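Local structure of single-stranded DNA-binding protein (Enterobacter phage Enc34, 5ODK) at residues Y32-K37 / K48-L53; H78-L83 / S153-Y158; M89-D94 / K160-N165; G142-S147 / K173-F178. The protein binds single-stranded DNA through an OB fold, probably in the service of phage DNA replication. All coordinates share one frame; numbering follows the deposited sequence.

Contact 1: residues Y32-K37 / K48-L53; sequences YPHLDK and KYSITL
Tyr49, Ser50 and His34 bury the most surface where 32-37 meets 48-53, and the backbone sets their places. His34 and Ser50 form an antiparallel hydrogen-bonded pair: His34 N donates to Ser50 O at 2.8 Å and Ser50 N returns to His34 O at 2.9 Å, with N-H...O angles of 161° and 157°. Both side chains therefore stand on one face of the sheet, where Ser50 OG lies at the edge of the imidazole, 3.7 Å from His34 CD2. A water extends this polar edge, donating to Tyr32 O at 2.6 Å and hydrogen-bonding Ser50 OG at 2.8 Å, while Tyr39 stacks on the His34 ring. Tyr49 takes another course. With CG anti to its own carbonyl carbon (chi1 -60°), its ring runs alongside the chain that leaves the strand, so that Tyr49 CD2 comes within 3.7 Å of Leu35 O and Tyr49 CE2 within 3.8 Å of Lys37 C. Away from the histidine, Leu35 CD1 meets Ile51 CD1 at 4.3 Å, and both leucine and isoleucine also touch Leu166 of strand 159-173. The contact thus joins the end of strand 28-34 to strand 49-56 in the OB-fold sheet. Its chemistry is divided: backbone bonds fix the register, the leucine-isoleucine side belongs to the hydrophobic interior, and the histidine-serine side is polar and hydrated.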
loop_
_atom_site.group_PDB
_atom_site.type_symbol
_atom_site.label_atom_id
_atom_site.label_comp_id
_atom_site.label_asym_id
_atom_site.label_seq_id
_atom_site.Cartn_x
_atom_site.Cartn_y
_atom_site.Cartn_z
ATOM N N TYR A 32 -10.632 -4.378 0.801
ATOM C CA TYR A 32 -10.830 -4.028 2.206
ATOM C C TYR A 32 -10.466 -2.575 2.527
ATOM O O TYR A 32 -9.793 -2.293 3.511
ATOM C CB TYR A 32 -10.070 -4.990 3.127
ATOM C CG TYR A 32 -10.394 -6.431 2.909
ATOM C CD1 TYR A 32 -11.644 -6.927 3.206
ATOM C CD2 TYR A 32 -9.432 -7.312 2.427
ATOM C CE1 TYR A 32 -11.948 -8.264 3.021
ATOM C CE2 TYR A 32 -9.729 -8.644 2.233
ATOM C CZ TYR A 32 -10.993 -9.112 2.521
ATOM O OH TYR A 32 -11.326 -10.442 2.357
ATOM N N PRO A 33 -10.970 -1.610 1.720
ATOM C CA PRO A 33 -10.664 -0.224 2.058
ATOM C C PRO A 33 -11.342 0.244 3.345
ATOM O O PRO A 33 -12.546 -0.018 3.544
ATOM C CB PRO A 33 -11.212 0.570 0.881
ATOM C CG PRO A 33 -12.330 -0.294 0.359
ATOM C CD PRO A 33 -11.796 -1.702 0.524
ATOM N N HIS A 34 -10.555 0.907 4.182
ATOM C CA HIS A 34 -11.025 1.631 5.376
ATOM C C HIS A 34 -10.369 2.975 5.371
ATOM O O HIS A 34 -9.413 3.244 6.065
ATOM C CB HIS A 34 -10.756 0.852 6.641
ATOM C CG HIS A 34 -11.542 -0.403 6.734
ATOM N ND1 HIS A 34 -12.900 -0.411 6.991
ATOM C CD2 HIS A 34 -11.189 -1.683 6.531
ATOM C CE1 HIS A 34 -13.343 -1.656 6.989
ATOM N NE2 HIS A 34 -12.318 -2.452 6.723
ATOM N N LEU A 35 -10.918 3.821 4.504
ATOM C CA LEU A 35 -10.415 5.169 4.244
ATOM C C LEU A 35 -11.342 6.256 4.770
ATOM O O LEU A 35 -10.954 7.420 4.857
ATOM C CB LEU A 35 -10.207 5.385 2.762
ATOM C CG LEU A 35 -9.314 4.379 2.053
ATOM C CD1 LEU A 35 -9.236 4.701 0.573
ATOM C CD2 LEU A 35 -7.917 4.295 2.653
ATOM N N ASP A 36 -12.568 5.852 5.065
ATOM C CA ASP A 36 -13.623 6.764 5.455
ATOM C C ASP A 36 -13.540 7.155 6.904
ATOM O O ASP A 36 -13.723 8.349 7.256
ATOM C CB ASP A 36 -14.996 6.166 5.079
ATOM C CG ASP A 36 -15.282 4.792 5.628
ATOM O OD1 ASP A 36 -14.337 4.007 5.954
ATOM O OD2 ASP A 36 -16.486 4.431 5.682
ATOM N N LYS A 37 -13.370 6.142 7.735
ATOM C CA LYS A 37 -13.329 6.260 9.150
ATOM C C LYS A 37 -12.369 5.165 9.607
ATOM O O LYS A 37 -12.257 4.077 8.989
ATOM C CB LYS A 37 -14.736 6.080 9.781
ATOM C CG LYS A 37 -15.713 7.200 9.430
ATOM C CD LYS A 37 -17.074 7.071 10.074
ATOM C CE LYS A 37 -18.005 8.142 9.528
ATOM N NZ LYS A 37 -19.328 8.002 10.170
ATOM N N LYS A 48 -7.301 2.735 13.222
ATOM C CA LYS A 48 -6.544 2.814 11.974
ATOM C C LYS A 48 -7.373 2.851 10.676
ATOM O O LYS A 48 -8.377 2.190 10.494
ATOM C CB LYS A 48 -5.556 1.653 11.814
ATOM C CG LYS A 48 -4.599 1.438 12.977
ATOM C CD LYS A 48 -3.303 2.194 12.848
ATOM C CE LYS A 48 -2.328 1.720 13.920
ATOM N NZ LYS A 48 -1.155 2.623 14.068
ATOM N N TYR A 49 -6.851 3.621 9.764
ATOM C CA TYR A 49 -7.215 3.566 8.347
ATOM C C TYR A 49 -6.384 2.450 7.688
ATOM O O TYR A 49 -5.259 2.197 8.117
ATOM C CB TYR A 49 -6.918 4.905 7.708
ATOM C CG TYR A 49 -7.687 6.045 8.330
ATOM C CD1 TYR A 49 -7.201 6.741 9.399
ATOM C CD2 TYR A 49 -8.925 6.413 7.836
ATOM C CE1 TYR A 49 -7.925 7.775 9.992
ATOM C CE2 TYR A 49 -9.650 7.453 8.406
ATOM C CZ TYR A 49 -9.147 8.130 9.485
ATOM O OH TYR A 49 -9.861 9.171 10.017
ATOM N N SER A 50 -6.917 1.813 6.666
ATOM C CA SER A 50 -6.178 0.718 6.040
ATOM C C SER A 50 -6.650 0.439 4.618
ATOM O O SER A 50 -7.755 0.856 4.230
ATOM C CB SER A 50 -6.271 -0.535 6.907
ATOM O OG SER A 50 -7.590 -0.992 6.949
ATOM N N ILE A 51 -5.857 -0.316 3.885
ATOM C CA ILE A 51 -6.243 -0.841 2.608
ATOM C C ILE A 51 -5.339 -2.037 2.295
ATOM O O ILE A 51 -4.202 -2.107 2.816
ATOM C CB ILE A 51 -6.120 0.255 1.497
ATOM C CG1 ILE A 51 -6.963 -0.058 0.270
ATOM C CG2 ILE A 51 -4.649 0.481 1.147
ATOM C CD1 ILE A 51 -7.162 1.177 -0.613
ATOM N N THR A 52 -5.842 -2.937 1.456
ATOM C CA THR A 52 -5.035 -3.963 0.840
ATOM C C THR A 52 -4.925 -3.604 -0.646
ATOM O O THR A 52 -5.905 -3.204 -1.282
ATOM C CB THR A 52 -5.656 -5.349 1.067
ATOM O OG1 THR A 52 -5.576 -5.656 2.461
ATOM C CG2 THR A 52 -4.901 -6.412 0.256
ATOM N N LEU A 53 -3.728 -3.766 -1.190
ATOM C CA LEU A 53 -3.440 -3.473 -2.600
ATOM C C LEU A 53 -3.024 -4.759 -3.266
ATOM O O LEU A 53 -2.118 -5.455 -2.779
ATOM C CB LEU A 53 -2.361 -2.420 -2.718
ATOM C CG LEU A 53 -2.615 -1.123 -1.952
ATOM C CD1 LEU A 53 -1.386 -0.245 -1.992
ATOM C CD2 LEU A 53 -3.820 -0.336 -2.466
HETATM O O HOH W 1 -7.986 -3.141 5.232
#

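Contact 2: residues H78-L83 / S153-Y158; sequences HKTGAL and SQENKY
His78 is gripped at both ring nitrogens by the end of strand 144-156. His78 ND1 and Ser153 OG share a hydrogen bond of 2.7 Å, and His78 NE2 donates to Glu155 OE1 at 2.9 Å, the acceptor lying only 11° out of the ring plane. The imidazole reaches across because its CG is anti to the backbone N (chi1 178°). Leu83 CD2 sits over the centre of one face of the His78 ring, 4.0 Å above the plane, and also approaches Gln154 O at 3.7 Å; this is the tight part of the contact, with His78 and Leu83 both buried. Two bonds at the ring edge and a methyl on its face would hold the imidazole against rotation. His78 to Gly81 form a type I beta turn, closed by Gly81 N to His78 O, in the connection after helix 61-76; the contact ties that connection to the end of strand 144-156 in the OB-fold sheet. Toward solvent the packing thins. Exposed Thr80 OG1 donates to the same Glu155 OE1 at 2.7 Å, meeting the oxygen's syn lone pair, whereas the histidine comes from the anti side, 32° out of the carboxylate plane. Two donors thus converge on one oxygen, which would probably stabilise the charged carboxylate. Beside them Leu83 CD1 touches Glu155 CD at 3.9 Å, and Lys160 of the next strand packs against both side chains.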
loop_
_atom_site.group_PDB
_atom_site.type_symbol
_atom_site.label_atom_id
_atom_site.label_comp_id
_atom_site.label_asym_id
_atom_site.label_seq_id
_atom_site.Cartn_x
_atom_site.Cartn_y
_atom_site.Cartn_z
ATOM N N HIS A 78 16.356 0.334 11.781
ATOM C CA HIS A 78 15.493 0.223 12.933
ATOM C C HIS A 78 16.103 0.830 14.199
ATOM O O HIS A 78 17.309 0.785 14.419
ATOM C CB HIS A 78 15.105 -1.226 13.131
ATOM C CG HIS A 78 14.251 -1.471 14.320
ATOM N ND1 HIS A 78 12.958 -0.990 14.427
ATOM C CD2 HIS A 78 14.501 -2.153 15.462
ATOM C CE1 HIS A 78 12.457 -1.385 15.586
ATOM N NE2 HIS A 78 13.375 -2.085 16.240
ATOM N N LYS A 79 15.256 1.393 15.063
ATOM C CA LYS A 79 15.761 2.171 16.183
ATOM C C LYS A 79 16.526 1.428 17.261
ATOM O O LYS A 79 17.241 2.070 18.043
ATOM C CB LYS A 79 14.653 3.025 16.784
ATOM C CG LYS A 79 13.536 2.227 17.407
ATOM C CD LYS A 79 12.486 3.180 17.961
ATOM C CE LYS A 79 11.218 2.468 18.332
ATOM N NZ LYS A 79 10.308 3.393 19.035
ATOM N N THR A 80 16.381 0.102 17.338
ATOM C CA THR A 80 17.222 -0.672 18.274
ATOM C C THR A 80 18.421 -1.337 17.605
ATOM O O THR A 80 19.102 -2.168 18.231
ATOM C CB THR A 80 16.422 -1.721 19.028
ATOM O OG1 THR A 80 16.020 -2.727 18.111
ATOM C CG2 THR A 80 15.209 -1.101 19.726
ATOM N N GLY A 81 18.737 -0.905 16.384
ATOM C CA GLY A 81 19.753 -1.517 15.525
ATOM C C GLY A 81 19.094 -2.404 14.509
ATOM O O GLY A 81 17.855 -2.598 14.507
ATOM N N ALA A 82 19.885 -2.932 13.599
ATOM C CA ALA A 82 19.348 -3.737 12.514
ATOM C C ALA A 82 18.389 -4.806 13.035
ATOM O O ALA A 82 18.678 -5.517 14.020
ATOM C CB ALA A 82 20.471 -4.365 11.708
ATOM N N LEU A 83 17.222 -4.870 12.393
ATOM C CA LEU A 83 16.141 -5.743 12.808
ATOM C C LEU A 83 16.038 -6.914 11.827
ATOM O O LEU A 83 16.045 -6.712 10.612
ATOM C CB LEU A 83 14.830 -4.983 12.781
ATOM C CG LEU A 83 13.594 -5.664 13.369
ATOM C CD1 LEU A 83 13.760 -5.868 14.867
ATOM C CD2 LEU A 83 12.378 -4.841 13.089
ATOM N N SER A 153 9.486 0.037 10.667
ATOM C CA SER A 153 9.848 -1.157 11.394
ATOM C C SER A 153 9.214 -1.166 12.776
ATOM O O SER A 153 9.101 -0.130 13.441
ATOM C CB SER A 153 11.370 -1.289 11.481
ATOM O OG SER A 153 11.938 -0.127 12.032
ATOM N N GLN A 154 8.835 -2.359 13.211
ATOM C CA GLN A 154 8.200 -2.547 14.501
ATOM C C GLN A 154 8.799 -3.720 15.250
ATOM O O GLN A 154 8.996 -4.771 14.673
ATOM C CB GLN A 154 6.703 -2.702 14.307
ATOM C CG GLN A 154 5.891 -2.697 15.596
ATOM C CD GLN A 154 4.419 -2.754 15.289
ATOM O OE1 GLN A 154 3.993 -3.572 14.457
ATOM N NE2 GLN A 154 3.632 -1.912 15.961
ATOM N N GLU A 155 9.055 -3.514 16.528
ATOM C CA GLU A 155 9.570 -4.554 17.389
ATOM C C GLU A 155 8.914 -4.396 18.751
ATOM O O GLU A 155 9.137 -3.400 19.453
ATOM C CB GLU A 155 11.078 -4.399 17.504
ATOM C CG GLU A 155 11.778 -5.398 18.411
ATOM C CD GLU A 155 13.244 -5.099 18.617
ATOM O OE1 GLU A 155 13.669 -3.940 18.405
ATOM O OE2 GLU A 155 13.975 -6.023 19.010
ATOM N N ASN A 156 8.048 -5.343 19.091
ATOM C CA ASN A 156 7.360 -5.336 20.374
ATOM C C ASN A 156 7.017 -6.758 20.776
ATOM O O ASN A 156 7.417 -7.706 20.108
ATOM C CB ASN A 156 6.148 -4.385 20.343
ATOM C CG ASN A 156 5.069 -4.800 19.346
ATOM O OD1 ASN A 156 4.899 -5.976 19.038
ATOM N ND2 ASN A 156 4.360 -3.811 18.798
ATOM N N LYS A 157 6.269 -6.908 21.857
ATOM C CA LYS A 157 5.962 -8.243 22.348
ATOM C C LYS A 157 5.139 -9.094 21.362
ATOM O O LYS A 157 5.095 -10.304 21.489
ATOM C CB LYS A 157 5.265 -8.160 23.707
ATOM C CG LYS A 157 3.880 -7.559 23.703
ATOM C CD LYS A 157 3.404 -7.382 25.135
ATOM C CE LYS A 157 1.959 -6.953 25.186
ATOM N NZ LYS A 157 1.560 -6.583 26.572
ATOM N N TYR A 158 4.481 -8.460 20.395
ATOM C CA TYR A 158 3.713 -9.194 19.410
ATOM C C TYR A 158 4.526 -9.637 18.213
ATOM O O TYR A 158 4.003 -10.336 17.364
ATOM C CB TYR A 158 2.512 -8.369 18.940
ATOM C CG TYR A 158 1.615 -7.951 20.063
ATOM C CD1 TYR A 158 0.659 -8.812 20.555
ATOM C CD2 TYR A 158 1.731 -6.696 20.645
ATOM C CE1 TYR A 158 -0.169 -8.433 21.608
ATOM C CE2 TYR A 158 0.924 -6.314 21.696
ATOM C CZ TYR A 158 -0.020 -7.182 22.174
ATOM O OH TYR A 158 -0.832 -6.792 23.213
#

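Contact 3: residues M89-D94 / K160-N165; sequences MLFIKD and KRINAN
Met89 and Arg161 cross obliquely, with the thioether methyl laid on the guanidinium: Met89 CE stands 3.5 Å above the Arg161 plane, over the centre. The methionine chain bends at chi2 (-68°) and chi3 (-93°) to bring the methyl there, while the arginine runs extended from CG to NE. Next along, Leu90 and Ile162 lie side by side and point the same way, Leu90 CD2 meeting Ile162 CB at 3.8 Å. Phe91 turns differently. Its ring presents one face to Ala164, whose CB makes a CH-pi contact 3.7 Å from the ring centroid and 16° off the normal; Phe91 CE2 also lies 4.1 Å from Ile162 CG2. Between the backbones, Ile162 N donates to Met89 O at 3.1 Å, and a water lies between that carbonyl oxygen and Asn163 OD1, 3.0 Å from each; the amide nitrogen of Asn163 bonds Gln154. Ile71 of helix 61-76 touches both Leu90 and Phe91. Residues 89-91 therefore make a single bridge, Leu90 with Ile162, just before their chain enters strand 92-94, which pairs with strand 108-115. Such a short bridge between the segment leading into one strand and the long strand 159-173 is consistent with the curled, closing sheet of an OB-fold barrel.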
loop_
_atom_site.group_PDB
_atom_site.type_symbol
_atom_site.label_atom_id
_atom_site.label_comp_id
_atom_site.label_asym_id
_atom_site.label_seq_id
_atom_site.Cartn_x
_atom_site.Cartn_y
_atom_site.Cartn_z
ATOM N N MET A 89 6.181 -11.694 8.220
ATOM C CA MET A 89 5.960 -10.509 9.017
ATOM C C MET A 89 6.241 -9.231 8.230
ATOM O O MET A 89 6.381 -8.163 8.813
ATOM C CB MET A 89 6.818 -10.620 10.288
ATOM C CG MET A 89 6.420 -11.814 11.149
ATOM S SD MET A 89 4.777 -11.592 11.862
ATOM C CE MET A 89 5.215 -10.862 13.439
ATOM N N LEU A 90 6.224 -9.344 6.906
ATOM C CA LEU A 90 6.330 -8.182 6.020
ATOM C C LEU A 90 4.948 -7.748 5.521
ATOM O O LEU A 90 4.031 -8.553 5.406
ATOM C CB LEU A 90 7.217 -8.513 4.796
ATOM C CG LEU A 90 8.620 -8.993 5.074
ATOM C CD1 LEU A 90 9.311 -9.362 3.760
ATOM C CD2 LEU A 90 9.403 -7.983 5.882
ATOM N N PHE A 91 4.874 -6.484 5.121
ATOM C CA PHE A 91 3.610 -5.935 4.601
ATOM C C PHE A 91 3.263 -6.423 3.199
ATOM O O PHE A 91 2.177 -6.109 2.710
ATOM C CB PHE A 91 3.630 -4.395 4.616
ATOM C CG PHE A 91 4.642 -3.747 3.695
ATOM C CD1 PHE A 91 4.367 -3.571 2.364
ATOM C CD2 PHE A 91 5.859 -3.278 4.185
ATOM C CE1 PHE A 91 5.269 -2.954 1.521
ATOM C CE2 PHE A 91 6.763 -2.653 3.353
ATOM C CZ PHE A 91 6.451 -2.464 2.017
ATOM N N ILE A 92 4.201 -7.103 2.522
ATOM C CA ILE A 92 3.979 -7.585 1.154
ATOM C C ILE A 92 4.078 -9.103 1.185
ATOM O O ILE A 92 5.016 -9.648 1.753
ATOM C CB ILE A 92 4.927 -6.947 0.143
ATOM C CG1 ILE A 92 4.618 -7.417 -1.290
ATOM C CG2 ILE A 92 6.401 -7.153 0.500
ATOM C CD1 ILE A 92 5.281 -6.586 -2.382
ATOM N N LYS A 93 3.105 -9.766 0.579
ATOM C CA LYS A 93 2.997 -11.206 0.557
ATOM C C LYS A 93 2.689 -11.703 -0.852
ATOM O O LYS A 93 2.302 -10.928 -1.739
ATOM C CB LYS A 93 1.913 -11.681 1.567
ATOM C CG LYS A 93 2.343 -11.452 3.013
ATOM C CD LYS A 93 1.394 -11.897 4.126
ATOM C CE LYS A 93 2.120 -11.828 5.470
ATOM N NZ LYS A 93 1.215 -12.222 6.561
ATOM N N ASP A 94 2.920 -12.990 -1.081
ATOM C CA ASP A 94 2.754 -13.603 -2.392
ATOM C C ASP A 94 1.328 -14.159 -2.531
ATOM O O ASP A 94 0.957 -15.124 -1.857
ATOM C CB ASP A 94 3.802 -14.708 -2.538
ATOM C CG ASP A 94 3.799 -15.357 -3.902
ATOM O OD1 ASP A 94 2.816 -15.260 -4.653
ATOM O OD2 ASP A 94 4.785 -16.042 -4.182
ATOM N N LYS A 160 8.257 -8.927 15.451
ATOM C CA LYS A 160 9.118 -8.074 14.674
ATOM C C LYS A 160 8.582 -8.020 13.249
ATOM O O LYS A 160 8.394 -9.057 12.625
ATOM C CB LYS A 160 10.530 -8.629 14.645
ATOM C CG LYS A 160 11.223 -8.656 15.996
ATOM C CD LYS A 160 12.605 -9.340 15.937
ATOM C CE LYS A 160 13.362 -9.406 17.252
ATOM N NZ LYS A 160 14.574 -10.270 17.080
ATOM N N ARG A 161 8.289 -6.810 12.761
ATOM C CA ARG A 161 7.573 -6.643 11.492
ATOM C C ARG A 161 8.175 -5.509 10.694
ATOM O O ARG A 161 8.745 -4.550 11.268
ATOM C CB ARG A 161 6.069 -6.338 11.710
ATOM C CG ARG A 161 5.244 -7.440 12.382
ATOM C CD ARG A 161 3.768 -7.023 12.542
ATOM N NE ARG A 161 2.834 -8.132 12.876
ATOM C CZ ARG A 161 2.557 -8.600 14.103
ATOM N NH1 ARG A 161 3.108 -8.088 15.197
ATOM N NH2 ARG A 161 1.706 -9.612 14.244
ATOM N N ILE A 162 7.994 -5.575 9.371
ATOM C CA ILE A 162 8.122 -4.382 8.541
ATOM C C ILE A 162 6.711 -4.106 8.010
ATOM O O ILE A 162 6.129 -4.909 7.292
ATOM C CB ILE A 162 9.112 -4.508 7.370
ATOM C CG1 ILE A 162 10.523 -4.935 7.874
ATOM C CG2 ILE A 162 9.186 -3.206 6.593
ATOM C CD1 ILE A 162 11.192 -3.953 8.815
ATOM N N ASN A 163 6.186 -2.957 8.406
ATOM C CA ASN A 163 4.843 -2.510 8.081
ATOM C C ASN A 163 4.928 -1.432 7.023
ATOM O O ASN A 163 6.008 -0.920 6.704
ATOM C CB ASN A 163 4.195 -1.943 9.347
ATOM C CG ASN A 163 4.015 -2.948 10.424
ATOM O OD1 ASN A 163 3.698 -4.098 10.155
ATOM N ND2 ASN A 163 4.311 -2.531 11.659
ATOM N N ALA A 164 3.765 -1.025 6.494
ATOM C CA ALA A 164 3.690 0.065 5.524
ATOM C C ALA A 164 2.673 1.122 6.002
ATOM O O ALA A 164 1.507 0.787 6.269
ATOM C CB ALA A 164 3.290 -0.438 4.158
ATOM N N ASN A 165 3.131 2.349 6.109
ATOM C CA ASN A 165 2.237 3.489 6.302
ATOM C C ASN A 165 1.492 3.747 5.007
ATOM O O ASN A 165 2.065 3.748 3.931
ATOM C CB ASN A 165 3.012 4.752 6.677
ATOM C CG ASN A 165 3.401 4.803 8.129
ATOM O OD1 ASN A 165 2.574 4.481 8.976
ATOM N ND2 ASN A 165 4.651 5.191 8.409
HETATM O O HOH W 2 3.816 -6.620 8.528
#

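Contact 4: residues G142-S147 / K173-F178; sequences GCWVSS and KDDEPF
Trp144 NE1 donates to Asp175 OD2 at 2.8 Å in an almost straight bond, 176° at the hydrogen. The acceptor lies in the indole plane and offers its anti lone pair, and ring and carboxylate are nearly coplanar, 17° apart. Asp175 OD1 meanwhile accepts from Glu176 N at 2.7 Å, so both carboxylate oxygens are engaged. In the backbone, Trp144 and Lys173 form an antiparallel hydrogen-bonded pair: Trp144 N to Lys173 O is 2.9 Å, and the return bond from Lys173 N to Trp144 O is longer, 3.2 Å. Their side chains consequently run side by side. A bend at chi3 (51°) carries the lysine end over one face of the indole, where Lys173 NZ makes a cation-pi contact 4.4 Å from the centroid of the Trp144 five-membered ring and CE adds a CH-pi contact. Farther along, Gly142 CA lies over the Phe178 ring, 3.8 Å from its centroid. Arg29 of strand 28-34 bonds Gly142 O and Glu176 O, joining both chains to a neighbouring strand. The tail beyond strand 159-173 is thus folded back on the start of strand 144-156. Because the indole takes an anion at its N-H edge and a cation over its face, its rotation is probably well fixed; the carboxylate, which also has a long, weak ion pair with Arg29, and the ammonium may partly offset each other.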
loop_
_atom_site.group_PDB
_atom_site.type_symbol
_atom_site.label_atom_id
_atom_site.label_comp_id
_atom_site.label_asym_id
_atom_site.label_seq_id
_atom_site.Cartn_x
_atom_site.Cartn_y
_atom_site.Cartn_z
ATOM N N GLY A 142 -12.282 -3.716 -5.042
ATOM C CA GLY A 142 -12.428 -4.136 -6.418
ATOM C C GLY A 142 -12.077 -3.070 -7.437
ATOM O O GLY A 142 -11.818 -3.393 -8.584
ATOM N N CYS A 143 -12.124 -1.795 -7.050
ATOM C CA CYS A 143 -11.669 -0.744 -7.934
ATOM C C CYS A 143 -10.144 -0.706 -8.026
ATOM O O CYS A 143 -9.458 -1.325 -7.205
ATOM C CB CYS A 143 -12.279 0.626 -7.608
ATOM S SG CYS A 143 -11.466 1.483 -6.256
ATOM N N TRP A 144 -9.637 0.039 -9.003
ATOM C CA TRP A 144 -8.191 0.222 -9.173
ATOM C C TRP A 144 -7.791 1.590 -8.684
ATOM O O TRP A 144 -8.505 2.589 -8.881
ATOM C CB TRP A 144 -7.809 0.057 -10.634
ATOM C CG TRP A 144 -8.071 -1.336 -11.122
ATOM C CD1 TRP A 144 -9.266 -1.883 -11.465
ATOM C CD2 TRP A 144 -7.098 -2.387 -11.311
ATOM N NE1 TRP A 144 -9.117 -3.193 -11.825
ATOM C CE2 TRP A 144 -7.794 -3.536 -11.715
ATOM C CE3 TRP A 144 -5.715 -2.463 -11.131
ATOM C CZ2 TRP A 144 -7.150 -4.755 -11.984
ATOM C CZ3 TRP A 144 -5.066 -3.672 -11.371
ATOM C CH2 TRP A 144 -5.789 -4.802 -11.797
ATOM N N VAL A 145 -6.625 1.647 -8.064
ATOM C CA VAL A 145 -6.060 2.824 -7.419
ATOM C C VAL A 145 -4.577 2.931 -7.688
ATOM O O VAL A 145 -3.947 1.984 -8.178
ATOM C CB VAL A 145 -6.293 2.791 -5.877
ATOM C CG1 VAL A 145 -7.785 2.693 -5.577
ATOM C CG2 VAL A 145 -5.529 1.663 -5.202
ATOM N N SER A 146 -4.009 4.060 -7.314
ATOM C CA SER A 146 -2.585 4.215 -7.102
ATOM C C SER A 146 -2.397 4.710 -5.698
ATOM O O SER A 146 -3.231 5.443 -5.176
ATOM C CB SER A 146 -1.964 5.169 -8.114
ATOM O OG SER A 146 -2.135 4.644 -9.398
ATOM N N SER A 147 -1.337 4.310 -5.029
ATOM C CA SER A 147 -1.192 4.619 -3.609
ATOM C C SER A 147 0.239 4.924 -3.260
ATOM O O SER A 147 1.163 4.266 -3.794
ATOM C CB SER A 147 -1.712 3.442 -2.787
ATOM O OG SER A 147 -1.571 3.605 -1.391
ATOM N N LYS A 173 -9.553 3.564 -11.709
ATOM C CA LYS A 173 -10.512 2.932 -12.620
ATOM C C LYS A 173 -11.555 2.164 -11.847
ATOM O O LYS A 173 -11.253 1.602 -10.806
ATOM C CB LYS A 173 -9.781 1.941 -13.531
ATOM C CG LYS A 173 -10.495 1.553 -14.813
ATOM C CD LYS A 173 -9.625 0.658 -15.696
ATOM C CE LYS A 173 -9.058 -0.534 -14.927
ATOM N NZ LYS A 173 -8.754 -1.728 -15.754
ATOM N N ASP A 174 -12.789 2.157 -12.354
ATOM C CA ASP A 174 -13.811 1.290 -11.817
ATOM C C ASP A 174 -13.628 -0.137 -12.332
ATOM O O ASP A 174 -13.098 -0.360 -13.425
ATOM C CB ASP A 174 -15.193 1.820 -12.191
ATOM C CG ASP A 174 -15.554 3.074 -11.394
ATOM O OD1 ASP A 174 -15.607 2.965 -10.144
ATOM O OD2 ASP A 174 -15.737 4.140 -12.026
ATOM N N ASP A 175 -14.079 -1.092 -11.529
ATOM C CA ASP A 175 -14.103 -2.508 -11.927
ATOM C C ASP A 175 -15.131 -3.218 -11.044
ATOM O O ASP A 175 -15.786 -2.588 -10.212
ATOM C CB ASP A 175 -12.676 -3.105 -11.813
ATOM C CG ASP A 175 -12.454 -4.390 -12.602
ATOM O OD1 ASP A 175 -13.408 -4.963 -13.153
ATOM O OD2 ASP A 175 -11.263 -4.808 -12.600
ATOM N N GLU A 176 -15.328 -4.504 -11.262
ATOM C CA GLU A 176 -16.303 -5.274 -10.505
ATOM C C GLU A 176 -15.998 -5.226 -9.006
ATOM O O GLU A 176 -14.864 -5.496 -8.617
ATOM C CB GLU A 176 -16.347 -6.731 -10.999
ATOM C CG GLU A 176 -17.401 -7.617 -10.330
ATOM C CD GLU A 176 -18.833 -7.277 -10.695
ATOM O OE1 GLU A 176 -19.070 -6.669 -11.766
ATOM O OE2 GLU A 176 -19.735 -7.639 -9.899
ATOM N N PRO A 177 -16.989 -4.855 -8.174
ATOM C CA PRO A 177 -16.737 -4.882 -6.726
ATOM C C PRO A 177 -16.505 -6.280 -6.180
ATOM O O PRO A 177 -17.155 -7.231 -6.595
ATOM C CB PRO A 177 -18.017 -4.278 -6.115
ATOM C CG PRO A 177 -18.653 -3.555 -7.230
ATOM C CD PRO A 177 -18.324 -4.314 -8.477
ATOM N N PHE A 178 -15.587 -6.388 -5.229
ATOM C CA PHE A 178 -15.416 -7.654 -4.526
ATOM C C PHE A 178 -16.585 -7.906 -3.555
ATOM O O PHE A 178 -16.838 -9.051 -3.222
ATOM C CB PHE A 178 -14.066 -7.691 -3.790
ATOM C CG PHE A 178 -12.843 -7.667 -4.687
ATOM C CD1 PHE A 178 -12.762 -8.419 -5.850
ATOM C CD2 PHE A 178 -11.706 -6.957 -4.282
ATOM C CE1 PHE A 178 -11.611 -8.403 -6.625
ATOM C CE2 PHE A 178 -10.553 -6.973 -5.027
ATOM C CZ PHE A 178 -10.514 -7.668 -6.229
#

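How the contacts relate
All four contacts reach the same mixed sheet. Contacts 2 and 4 use opposite ends of strand 144-156, their centres 34 Å apart on opposite sides of the chain's centre. Contact 3 adjoins contact 2 through the neighbouring strand: Gln154 O lies 2.9 Å from Arg161 N, and Ser153 CB packs 3.8 Å from Ile162 CD1. Contact 1 meets contact 4 inside the barrel, where Leu53 CD1 is 3.8 Å from Ser147 CB and Leu53 CD2 equally near Val145 CG2. Contacts 1 and 3 do not touch, with nearest atoms about 7 Å apart. Lys13, a magnesium site unoccupied here, has its side chain about 11 Å from that of Trp144 in contact 4.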